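Local coordinates for protein TP_0956 (Treponema pallidum subsp. pallidum, PDB 3U64) that probably serves as the tetratricopeptide-repeat-like lipoprotein component of a TRAP transporter, where it is likely to engage partner proteins, at residues Val72-Ile77 with Tyr110-Tyr116; Leu155-Thr160 with Met185-Ala189; Leu205-Ala210 with Lys222-Phe227. One frame throughout, in Å; residues are numbered along the deposited sequence.

Contact 1: Val72-Ile77 with Tyr110-Tyr116; sequences VGRLYI and YLRGARY
From CB to OH, Tyr76 lies against Arg112, Gly113 and Tyr116. Its CB sits 3.7 Å from Gly113 CA, where the backbones come close: the CA atoms of Gly73 and Gly113 are 4.0 Å apart, as their lack of side chains permits. Farther out, CE1 reaches Tyr116 CE2 at 3.9 Å, the ring planes oblique at 49°. Arg112 CD lies over one face of the Tyr76 ring, 3.9 Å from its centroid in a CH-pi contact; with CG opposite the backbone N the arginine chain reaches the ring, and a bend at chi3 turns its guanidinium to the hydroxyl. Arg112 NH1 gives Tyr76 OH a weak hydrogen bond of 3.3 Å (N-H...O 137°), the hydroxyl lying at the guanidinium edge. The stronger partner of Tyr76 OH is Glu56, which also bonds Tyr116 OH; Arg112 NH2 makes salt bridges to Glu38 and Asp39 of the second subunit. One turn on from Gly73, Ile77 spreads its branches: CG2 packs on Tyr110 CD1 at 3.9 Å, while CD1 touches the backbone of Gly113 and Ala114. Axes 7.2 Å apart at 164° make this an antiparallel helix pair with Gly73 and Gly113 at nearest approach, consistent with the family's tetratricopeptide-repeat clan.

Contact 2: Leu155-Thr160 with Met185-Ala189; sequences LYWVGT and MLERA
The carbonyl oxygen of Tyr156 is gripped twice by Thr160 while Leu186 CD2 rests against it at 3.6 Å. Thr160 OG1 donates over 2.7 Å, from a position tilted 32° out of the carbonyl plane, and Thr160 N makes the usual helical bond from the opposite face. The threonine hydroxyl can turn back along its own helix because OG1 stands beside the backbone N, with chi1 at -63°. Both bonds to this oxygen come from within helix 155-160, and Leu186 CD2 packs beside it.

Across the interface the contact is apolar. The end of the Leu186 side chain approaches the opposing backbone, and its CG lies 3.9 Å from Gly159 CA, settling where that residue has no side chain to hold it off. CD1 leans on the Gly159 carbonyl, and CD2 extends between Tyr156 and Thr160. Leu155 works from the neighbouring turn: its CB touches Ala189 CB at 4.0 Å, and CD2 crosses the Met185 chain at about a right angle, 3.9 Å from Met185 CB. Met185 runs out extended through SD and then bends, placing CE 3.7 Å from Val158 CG1; SD meets the same methyl group. The segment axes pass 8.3 Å apart at 153°, an antiparallel crossing in which leucine and methionine side chains lie between the helices.

Arg188 contributes chiefly the aliphatic CG, near Leu155 CD1, and sends its guanidinium away to the carbonyl of Cys147. On the other sides, Val158 packs on Ala117 and Leu118 of helix 96-124, Trp157 packs on Leu70, Arg74, Ile77 and Met78 of helix 66-89, and Leu186 meets Val204 of helix 196-211, so that the pair lies buried among these three helices of an all-helical fold.

Contact 3: Leu205-Ala210 with Lys222-Phe227; sequences LTKFYA and KAHTAF
Thr206 and Ala223, with CA atoms 4.5 Å apart, mark the nearest approach of two helical segments that run at 170° to each other, almost exactly antiparallel, with axes 7.9 Å apart. The methyl group of Ala223 lies against the partner helix, where CB touches Tyr209 CB at 3.7 Å and Ala210 CB at 3.8 Å. Ala223 CB thus meets two beta-carbons of the other helix, and the short alanine side chains allow the close approach.

Tyr209 then turns its ring against Lys222. The lysine CB lies over one face, 3.9 Å from the ring centroid and 21° off the normal, in a CH-pi contact. Extended beyond CG, the lysine chain continues across the ring so that CD approaches Tyr209 CE1 at 3.8 Å, and the aliphatic part of an exposed side chain thereby shields a buried aromatic one. Near the plane of the same ring, Ala226 CB stands at its edge.

Helices 196-211 and 220-233 follow each other in the chain and form a helical hairpin, in keeping with the tetratricopeptide-repeat clan to which the family belongs. Backbone hydrogen bonding between Tyr209 and Gly219 spans the connection, and helix 240-250 packs along the hairpin through contacts to Thr206, Ala210 and Ala223.

On the side of Thr206, the methyl and hydroxyl have different neighbours. With OG1 beside the backbone N (chi1 -59°), the hydroxyl bonds Trp202 O in its own helix, which leaves CG2 to meet Ala223 O at 3.5 Å and Phe227 CB. OG1 also comes close to Phe227 N, but the angle there is poor and no bond forms: the amide already donates to Ala223 O. Phe227 carries its ring away to meet Tyr245.

Contact 2 stands between the other two. Its centre lies about 13 Å from that of contact 1 and about 14 Å from that of contact 3, while contacts 1 and 3, on opposite sides of the chain's centre, are about 23 Å apart. The first junction is made by Ile77 CD1 against Trp157 O at 3.3 Å and by Ala114 O against Val158 CG2; the second by Leu186 CB against Leu205 CD2 at 3.8 Å. Contacts 1 and 3 do not touch, their nearest atoms being about 8 Å apart. Only contact 1 reaches another subunit, through Tyr76 and Arg112. A sulfate, probably from the crystallisation liquor, lies about 5 Å from the Tyr110 side chain.

Contact 1: Val72-Ile77 with Tyr110-Tyr116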
loop_
_atom_site.group_PDB
_atom_site.type_symbol
_atom_site.label_atom_id
_atom_site.label_comp_id
_atom_site.label_asym_id
_atom_site.label_seq_id
_atom_site.Cartn_x
_atom_site.Cartn_y
_atom_site.Cartn_z
ATOM N N VAL A 72 9.172 -13.476 -10.943
ATOM C CA VAL A 72 7.849 -13.266 -10.384
ATOM C C VAL A 72 7.472 -14.418 -9.445
ATOM O O VAL A 72 6.883 -14.186 -8.391
ATOM C CB VAL A 72 6.778 -13.014 -11.463
ATOM C CG1 VAL A 72 6.557 -14.262 -12.314
ATOM C CG2 VAL A 72 5.462 -12.545 -10.816
ATOM N N GLY A 73 7.848 -15.644 -9.803
ATOM C CA GLY A 73 7.621 -16.794 -8.929
ATOM C C GLY A 73 8.275 -16.629 -7.563
ATOM O O GLY A 73 7.632 -16.807 -6.536
ATOM N N ARG A 74 9.560 -16.283 -7.560
ATOM C CA ARG A 74 10.320 -16.099 -6.330
ATOM C C ARG A 74 9.676 -15.011 -5.471
ATOM O O ARG A 74 9.553 -15.145 -4.252
ATOM C CB ARG A 74 11.794 -15.747 -6.664
ATOM C CG ARG A 74 12.583 -15.080 -5.533
ATOM C CD ARG A 74 14.030 -14.766 -5.938
ATOM N NE ARG A 74 14.111 -14.175 -7.272
ATOM C CZ ARG A 74 15.056 -14.458 -8.170
ATOM N NH1 ARG A 74 16.013 -15.335 -7.882
ATOM N NH2 ARG A 74 15.044 -13.868 -9.361
ATOM N N LEU A 75 9.264 -13.933 -6.127
ATOM C CA LEU A 75 8.666 -12.793 -5.453
ATOM C C LEU A 75 7.389 -13.161 -4.691
ATOM O O LEU A 75 7.212 -12.760 -3.530
ATOM C CB LEU A 75 8.349 -11.722 -6.484
ATOM C CG LEU A 75 8.739 -10.314 -6.098
ATOM C CD1 LEU A 75 10.055 -10.313 -5.342
ATOM C CD2 LEU A 75 8.820 -9.479 -7.360
ATOM N N TYR A 76 6.491 -13.889 -5.352
ATOM C CA TYR A 76 5.270 -14.358 -4.699
ATOM C C TYR A 76 5.585 -15.235 -3.498
ATOM O O TYR A 76 4.968 -15.083 -2.440
ATOM C CB TYR A 76 4.345 -15.084 -5.681
ATOM C CG TYR A 76 3.355 -14.126 -6.303
ATOM C CD1 TYR A 76 3.562 -13.612 -7.581
ATOM C CD2 TYR A 76 2.251 -13.679 -5.583
ATOM C CE1 TYR A 76 2.676 -12.709 -8.141
ATOM C CE2 TYR A 76 1.356 -12.766 -6.127
ATOM C CZ TYR A 76 1.576 -12.285 -7.414
ATOM O OH TYR A 76 0.710 -11.375 -7.973
ATOM N N ILE A 77 6.560 -16.131 -3.648
ATOM C CA ILE A 77 6.912 -17.047 -2.554
ATOM C C ILE A 77 7.512 -16.312 -1.340
ATOM O O ILE A 77 7.162 -16.601 -0.186
ATOM C CB ILE A 77 7.860 -18.178 -3.028
ATOM C CG1 ILE A 77 7.121 -19.089 -4.008
ATOM C CG2 ILE A 77 8.361 -19.001 -1.833
ATOM C CD1 ILE A 77 8.021 -19.946 -4.840
ATOM N N TYR A 110 1.889 -19.276 -2.328
ATOM C CA TYR A 110 3.007 -20.189 -2.568
ATOM C C TYR A 110 2.805 -20.929 -3.893
ATOM O O TYR A 110 3.721 -21.037 -4.717
ATOM C CB TYR A 110 3.141 -21.198 -1.429
ATOM C CG TYR A 110 3.746 -20.616 -0.168
ATOM C CD1 TYR A 110 4.838 -19.748 -0.232
ATOM C CD2 TYR A 110 3.223 -20.928 1.089
ATOM C CE1 TYR A 110 5.396 -19.216 0.923
ATOM C CE2 TYR A 110 3.780 -20.398 2.252
ATOM C CZ TYR A 110 4.865 -19.548 2.160
ATOM O OH TYR A 110 5.422 -19.016 3.291
ATOM N N LEU A 111 1.586 -21.412 -4.104
ATOM C CA LEU A 111 1.309 -22.245 -5.246
ATOM C C LEU A 111 1.329 -21.425 -6.523
ATOM O O LEU A 111 1.778 -21.914 -7.559
ATOM C CB LEU A 111 -0.029 -22.947 -5.088
ATOM C CG LEU A 111 -0.118 -24.056 -4.043
ATOM C CD1 LEU A 111 -1.577 -24.449 -3.858
ATOM C CD2 LEU A 111 0.683 -25.260 -4.453
ATOM N N ARG A 112 0.848 -20.184 -6.460
ATOM C CA ARG A 112 0.894 -19.315 -7.637
ATOM C C ARG A 112 2.356 -19.041 -7.964
ATOM O O ARG A 112 2.756 -19.076 -9.127
ATOM C CB ARG A 112 0.133 -18.001 -7.398
ATOM C CG ARG A 112 0.160 -17.010 -8.579
ATOM C CD ARG A 112 -0.309 -15.609 -8.173
ATOM N NE ARG A 112 -1.678 -15.631 -7.655
ATOM C CZ ARG A 112 -2.373 -14.555 -7.294
ATOM N NH1 ARG A 112 -1.846 -13.346 -7.391
ATOM N NH2 ARG A 112 -3.602 -14.690 -6.831
ATOM N N GLY A 113 3.141 -18.764 -6.920
ATOM C CA GLY A 113 4.567 -18.532 -7.058
ATOM C C GLY A 113 5.273 -19.743 -7.638
ATOM O O GLY A 113 6.060 -19.621 -8.581
ATOM N N ALA A 114 4.978 -20.927 -7.108
ATOM C CA ALA A 114 5.642 -22.134 -7.617
ATOM C C ALA A 114 5.315 -22.379 -9.082
ATOM O O ALA A 114 6.180 -22.795 -9.854
ATOM C CB ALA A 114 5.289 -23.346 -6.794
ATOM N N ARG A 115 4.064 -22.112 -9.459
ATOM C CA ARG A 115 3.597 -22.358 -10.816
ATOM C C ARG A 115 4.178 -21.354 -11.815
ATOM O O ARG A 115 4.434 -21.693 -12.976
ATOM C CB ARG A 115 2.065 -22.332 -10.872
ATOM C CG ARG A 115 1.420 -23.478 -10.123
ATOM C CD ARG A 115 -0.106 -23.443 -10.167
ATOM N NE ARG A 115 -0.650 -24.216 -9.050
ATOM C CZ ARG A 115 -1.919 -24.592 -8.936
ATOM N NH1 ARG A 115 -2.793 -24.277 -9.887
ATOM N NH2 ARG A 115 -2.308 -25.295 -7.877
ATOM N N TYR A 116 4.347 -20.111 -11.372
ATOM C CA TYR A 116 5.031 -19.114 -12.183
ATOM C C TYR A 116 6.480 -19.532 -12.458
ATOM O O TYR A 116 6.945 -19.444 -13.590
ATOM C CB TYR A 116 4.996 -17.744 -11.503
ATOM C CG TYR A 116 3.723 -16.971 -11.744
ATOM C CD1 TYR A 116 2.985 -17.146 -12.908
ATOM C CD2 TYR A 116 3.269 -16.050 -10.817
ATOM C CE1 TYR A 116 1.807 -16.427 -13.128
ATOM C CE2 TYR A 116 2.106 -15.328 -11.028
ATOM C CZ TYR A 116 1.383 -15.515 -12.176
ATOM O OH TYR A 116 0.234 -14.786 -12.364
#

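Contact 2: Leu155-Thr160 with Met185-Ala189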
loop_
_atom_site.group_PDB
_atom_site.type_symbol
_atom_site.label_atom_id
_atom_site.label_comp_id
_atom_site.label_asym_id
_atom_site.label_seq_id
_atom_site.Cartn_x
_atom_site.Cartn_y
_atom_site.Cartn_z
ATOM N N LEU A 155 14.556 -24.930 -10.071
ATOM C CA LEU A 155 14.237 -26.131 -9.303
ATOM C C LEU A 155 14.015 -25.770 -7.841
ATOM O O LEU A 155 13.067 -26.236 -7.186
ATOM C CB LEU A 155 15.375 -27.162 -9.444
ATOM C CG LEU A 155 15.412 -27.738 -10.857
ATOM C CD1 LEU A 155 16.651 -28.575 -11.114
ATOM C CD2 LEU A 155 14.163 -28.553 -11.100
ATOM N N TYR A 156 14.899 -24.918 -7.338
ATOM C CA TYR A 156 14.890 -24.540 -5.933
ATOM C C TYR A 156 13.597 -23.815 -5.580
ATOM O O TYR A 156 12.976 -24.129 -4.575
ATOM C CB TYR A 156 16.103 -23.659 -5.593
ATOM C CG TYR A 156 15.978 -22.954 -4.240
ATOM C CD1 TYR A 156 16.093 -23.662 -3.050
ATOM C CD2 TYR A 156 15.734 -21.587 -4.158
ATOM C CE1 TYR A 156 15.962 -23.040 -1.821
ATOM C CE2 TYR A 156 15.600 -20.949 -2.925
ATOM C CZ TYR A 156 15.709 -21.682 -1.760
ATOM O OH TYR A 156 15.580 -21.068 -0.528
ATOM N N TRP A 157 13.205 -22.845 -6.408
ATOM C CA TRP A 157 12.046 -22.015 -6.110
ATOM C C TRP A 157 10.723 -22.770 -6.270
ATOM O O TRP A 157 9.849 -22.672 -5.414
ATOM C CB TRP A 157 12.092 -20.686 -6.891
ATOM C CG TRP A 157 13.030 -19.721 -6.187
ATOM C CD1 TRP A 157 14.274 -19.334 -6.591
ATOM C CD2 TRP A 157 12.807 -19.092 -4.911
ATOM N NE1 TRP A 157 14.823 -18.475 -5.665
ATOM C CE2 TRP A 157 13.957 -18.329 -4.617
ATOM C CE3 TRP A 157 11.743 -19.095 -4.000
ATOM C CZ2 TRP A 157 14.066 -17.556 -3.451
ATOM C CZ3 TRP A 157 11.861 -18.337 -2.827
ATOM C CH2 TRP A 157 13.017 -17.581 -2.567
ATOM N N VAL A 158 10.612 -23.569 -7.331
ATOM C CA VAL A 158 9.435 -24.407 -7.552
ATOM C C VAL A 158 9.271 -25.392 -6.398
ATOM O O VAL A 158 8.201 -25.468 -5.783
ATOM C CB VAL A 158 9.521 -25.189 -8.897
ATOM C CG1 VAL A 158 8.397 -26.184 -8.996
ATOM C CG2 VAL A 158 9.473 -24.228 -10.074
ATOM N N GLY A 159 10.338 -26.127 -6.090
ATOM C CA GLY A 159 10.298 -27.094 -5.006
ATOM C C GLY A 159 9.952 -26.414 -3.685
ATOM O O GLY A 159 9.149 -26.928 -2.887
ATOM N N THR A 160 10.561 -25.257 -3.441
ATOM C CA THR A 160 10.301 -24.536 -2.184
ATOM C C THR A 160 8.849 -24.082 -2.094
ATOM O O THR A 160 8.229 -24.215 -1.048
ATOM C CB THR A 160 11.214 -23.335 -2.038
ATOM O OG1 THR A 160 12.575 -23.789 -1.975
ATOM C CG2 THR A 160 10.872 -22.505 -0.785
ATOM N N MET A 185 12.653 -32.441 -7.217
ATOM C CA MET A 185 13.258 -31.260 -7.829
ATOM C C MET A 185 14.312 -30.647 -6.908
ATOM O O MET A 185 15.403 -30.290 -7.348
ATOM C CB MET A 185 12.210 -30.215 -8.220
ATOM C CG MET A 185 11.259 -30.669 -9.340
ATOM S SD MET A 185 10.179 -29.324 -9.924
ATOM C CE MET A 185 8.594 -29.839 -9.286
ATOM N N LEU A 186 13.994 -30.531 -5.627
ATOM C CA LEU A 186 14.979 -30.023 -4.676
ATOM C C LEU A 186 16.221 -30.938 -4.628
ATOM O O LEU A 186 17.369 -30.468 -4.705
ATOM C CB LEU A 186 14.342 -29.846 -3.289
ATOM C CG LEU A 186 13.351 -28.677 -3.168
ATOM C CD1 LEU A 186 12.598 -28.734 -1.856
ATOM C CD2 LEU A 186 14.041 -27.322 -3.307
ATOM N N GLU A 187 15.992 -32.246 -4.539
ATOM C CA GLU A 187 17.099 -33.198 -4.520
ATOM C C GLU A 187 17.913 -33.178 -5.801
ATOM O O GLU A 187 19.120 -33.414 -5.771
ATOM C CB GLU A 187 16.612 -34.611 -4.238
ATOM C CG GLU A 187 16.099 -34.754 -2.838
ATOM C CD GLU A 187 15.654 -36.151 -2.539
ATOM O OE1 GLU A 187 15.824 -37.038 -3.411
ATOM O OE2 GLU A 187 15.126 -36.363 -1.432
ATOM N N ARG A 188 17.269 -32.878 -6.922
ATOM C CA ARG A 188 18.007 -32.778 -8.176
ATOM C C ARG A 188 18.904 -31.533 -8.207
ATOM O O ARG A 188 20.032 -31.597 -8.688
ATOM C CB ARG A 188 17.069 -32.803 -9.378
ATOM C CG ARG A 188 17.779 -32.571 -10.691
ATOM C CD ARG A 188 18.768 -33.693 -11.039
ATOM N NE ARG A 188 19.301 -33.469 -12.389
ATOM C CZ ARG A 188 20.434 -33.981 -12.866
ATOM N NH1 ARG A 188 21.180 -34.776 -12.117
ATOM N NH2 ARG A 188 20.824 -33.696 -14.102
ATOM N N ALA A 189 18.401 -30.410 -7.697
ATOM C CA ALA A 189 19.209 -29.196 -7.545
ATOM C C ALA A 189 20.449 -29.461 -6.687
ATOM O O ALA A 189 21.540 -28.983 -6.989
ATOM C CB ALA A 189 18.383 -28.068 -6.926
#

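Contact 3: Leu205-Ala210 with Lys222-Phe227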
loop_
_atom_site.group_PDB
_atom_site.type_symbol
_atom_site.label_atom_id
_atom_site.label_comp_id
_atom_site.label_asym_id
_atom_site.label_seq_id
_atom_site.Cartn_x
_atom_site.Cartn_y
_atom_site.Cartn_z
ATOM N N LEU A 205 15.277 -28.612 2.508
ATOM C CA LEU A 205 15.163 -30.067 2.651
ATOM C C LEU A 205 15.176 -30.483 4.121
ATOM O O LEU A 205 14.447 -31.403 4.529
ATOM C CB LEU A 205 16.258 -30.807 1.861
ATOM C CG LEU A 205 16.037 -30.819 0.352
ATOM C CD1 LEU A 205 17.237 -31.405 -0.404
ATOM C CD2 LEU A 205 14.756 -31.587 0.048
ATOM N N THR A 206 16.012 -29.823 4.914
ATOM C CA THR A 206 16.076 -30.139 6.345
ATOM C C THR A 206 14.688 -29.954 6.936
ATOM O O THR A 206 14.157 -30.838 7.600
ATOM C CB THR A 206 17.062 -29.232 7.092
ATOM O OG1 THR A 206 18.366 -29.380 6.515
ATOM C CG2 THR A 206 17.128 -29.621 8.593
ATOM N N LYS A 207 14.090 -28.807 6.647
ATOM C CA LYS A 207 12.768 -28.495 7.153
ATOM C C LYS A 207 11.727 -29.483 6.652
ATOM O O LYS A 207 10.904 -29.949 7.427
ATOM C CB LYS A 207 12.390 -27.054 6.827
ATOM C CG LYS A 207 13.289 -26.063 7.539
ATOM C CD LYS A 207 12.765 -24.617 7.503
ATOM C CE LYS A 207 13.052 -23.959 6.176
ATOM N NZ LYS A 207 12.595 -22.534 6.181
ATOM N N PHE A 208 11.782 -29.846 5.374
ATOM C CA PHE A 208 10.815 -30.806 4.875
ATOM C C PHE A 208 10.943 -32.145 5.592
ATOM O O PHE A 208 9.955 -32.671 6.115
ATOM C CB PHE A 208 10.922 -31.029 3.355
ATOM C CG PHE A 208 10.098 -32.214 2.863
ATOM C CD1 PHE A 208 8.733 -32.069 2.561
ATOM C CD2 PHE A 208 10.675 -33.474 2.748
ATOM C CE1 PHE A 208 7.960 -33.170 2.132
ATOM C CE2 PHE A 208 9.918 -34.576 2.312
ATOM C CZ PHE A 208 8.559 -34.423 2.006
ATOM N N TYR A 209 12.153 -32.705 5.612
ATOM C CA TYR A 209 12.354 -34.054 6.169
ATOM C C TYR A 209 11.967 -34.110 7.620
ATOM O O TYR A 209 11.396 -35.090 8.060
ATOM C CB TYR A 209 13.800 -34.514 6.016
ATOM C CG TYR A 209 14.156 -34.803 4.593
ATOM C CD1 TYR A 209 13.270 -35.484 3.766
ATOM C CD2 TYR A 209 15.362 -34.373 4.061
ATOM C CE1 TYR A 209 13.581 -35.739 2.445
ATOM C CE2 TYR A 209 15.684 -34.619 2.747
ATOM C CZ TYR A 209 14.792 -35.296 1.942
ATOM O OH TYR A 209 15.128 -35.530 0.631
ATOM N N ALA A 210 12.280 -33.053 8.370
ATOM C CA ALA A 210 12.046 -33.077 9.809
ATOM C C ALA A 210 10.558 -32.995 10.120
ATOM O O ALA A 210 10.090 -33.515 11.126
ATOM C CB ALA A 210 12.801 -31.932 10.499
ATOM N N LYS A 222 17.399 -38.341 7.556
ATOM C CA LYS A 222 17.489 -37.528 6.351
ATOM C C LYS A 222 17.636 -36.062 6.709
ATOM O O LYS A 222 18.454 -35.358 6.126
ATOM C CB LYS A 222 16.248 -37.699 5.474
ATOM C CG LYS A 222 16.184 -39.007 4.725
ATOM C CD LYS A 222 14.976 -39.035 3.791
ATOM C CE LYS A 222 15.036 -40.234 2.847
ATOM N NZ LYS A 222 13.925 -40.235 1.858
ATOM N N ALA A 223 16.841 -35.599 7.670
ATOM C CA ALA A 223 16.876 -34.198 8.039
ATOM C C ALA A 223 18.252 -33.789 8.550
ATOM O O ALA A 223 18.748 -32.709 8.218
ATOM C CB ALA A 223 15.797 -33.872 9.066
ATOM N N HIS A 224 18.873 -34.652 9.345
ATOM C CA HIS A 224 20.190 -34.367 9.923
ATOM C C HIS A 224 21.304 -34.304 8.886
ATOM O O HIS A 224 22.173 -33.435 8.952
ATOM C CB HIS A 224 20.554 -35.391 11.006
ATOM C CG HIS A 224 19.879 -35.133 12.317
ATOM N ND1 HIS A 224 18.605 -35.578 12.600
ATOM C CD2 HIS A 224 20.292 -34.454 13.413
ATOM C CE1 HIS A 224 18.269 -35.200 13.821
ATOM N NE2 HIS A 224 19.276 -34.516 14.336
ATOM N N THR A 225 21.272 -35.232 7.935
ATOM C CA THR A 225 22.248 -35.252 6.856
ATOM C C THR A 225 22.107 -34.004 5.972
ATOM O O THR A 225 23.105 -33.414 5.542
ATOM C CB THR A 225 22.097 -36.523 6.007
ATOM O OG1 THR A 225 22.403 -37.672 6.813
ATOM C CG2 THR A 225 23.026 -36.473 4.798
ATOM N N ALA A 226 20.868 -33.601 5.703
ATOM C CA ALA A 226 20.645 -32.383 4.935
ATOM C C ALA A 226 21.224 -31.178 5.699
ATOM O O ALA A 226 21.931 -30.347 5.119
ATOM C CB ALA A 226 19.161 -32.201 4.621
ATOM N N PHE A 227 20.971 -31.120 7.006
ATOM C CA PHE A 227 21.550 -30.072 7.837
ATOM C C PHE A 227 23.085 -30.069 7.865
ATOM O O PHE A 227 23.703 -29.003 7.900
ATOM C CB PHE A 227 21.025 -30.107 9.282
ATOM C CG PHE A 227 21.414 -28.879 10.070
ATOM C CD1 PHE A 227 20.673 -27.717 9.959
ATOM C CD2 PHE A 227 22.563 -28.870 10.862
ATOM C CE1 PHE A 227 21.041 -26.549 10.653
ATOM C CE2 PHE A 227 22.940 -27.718 11.560
ATOM C CZ PHE A 227 22.181 -26.558 11.457
#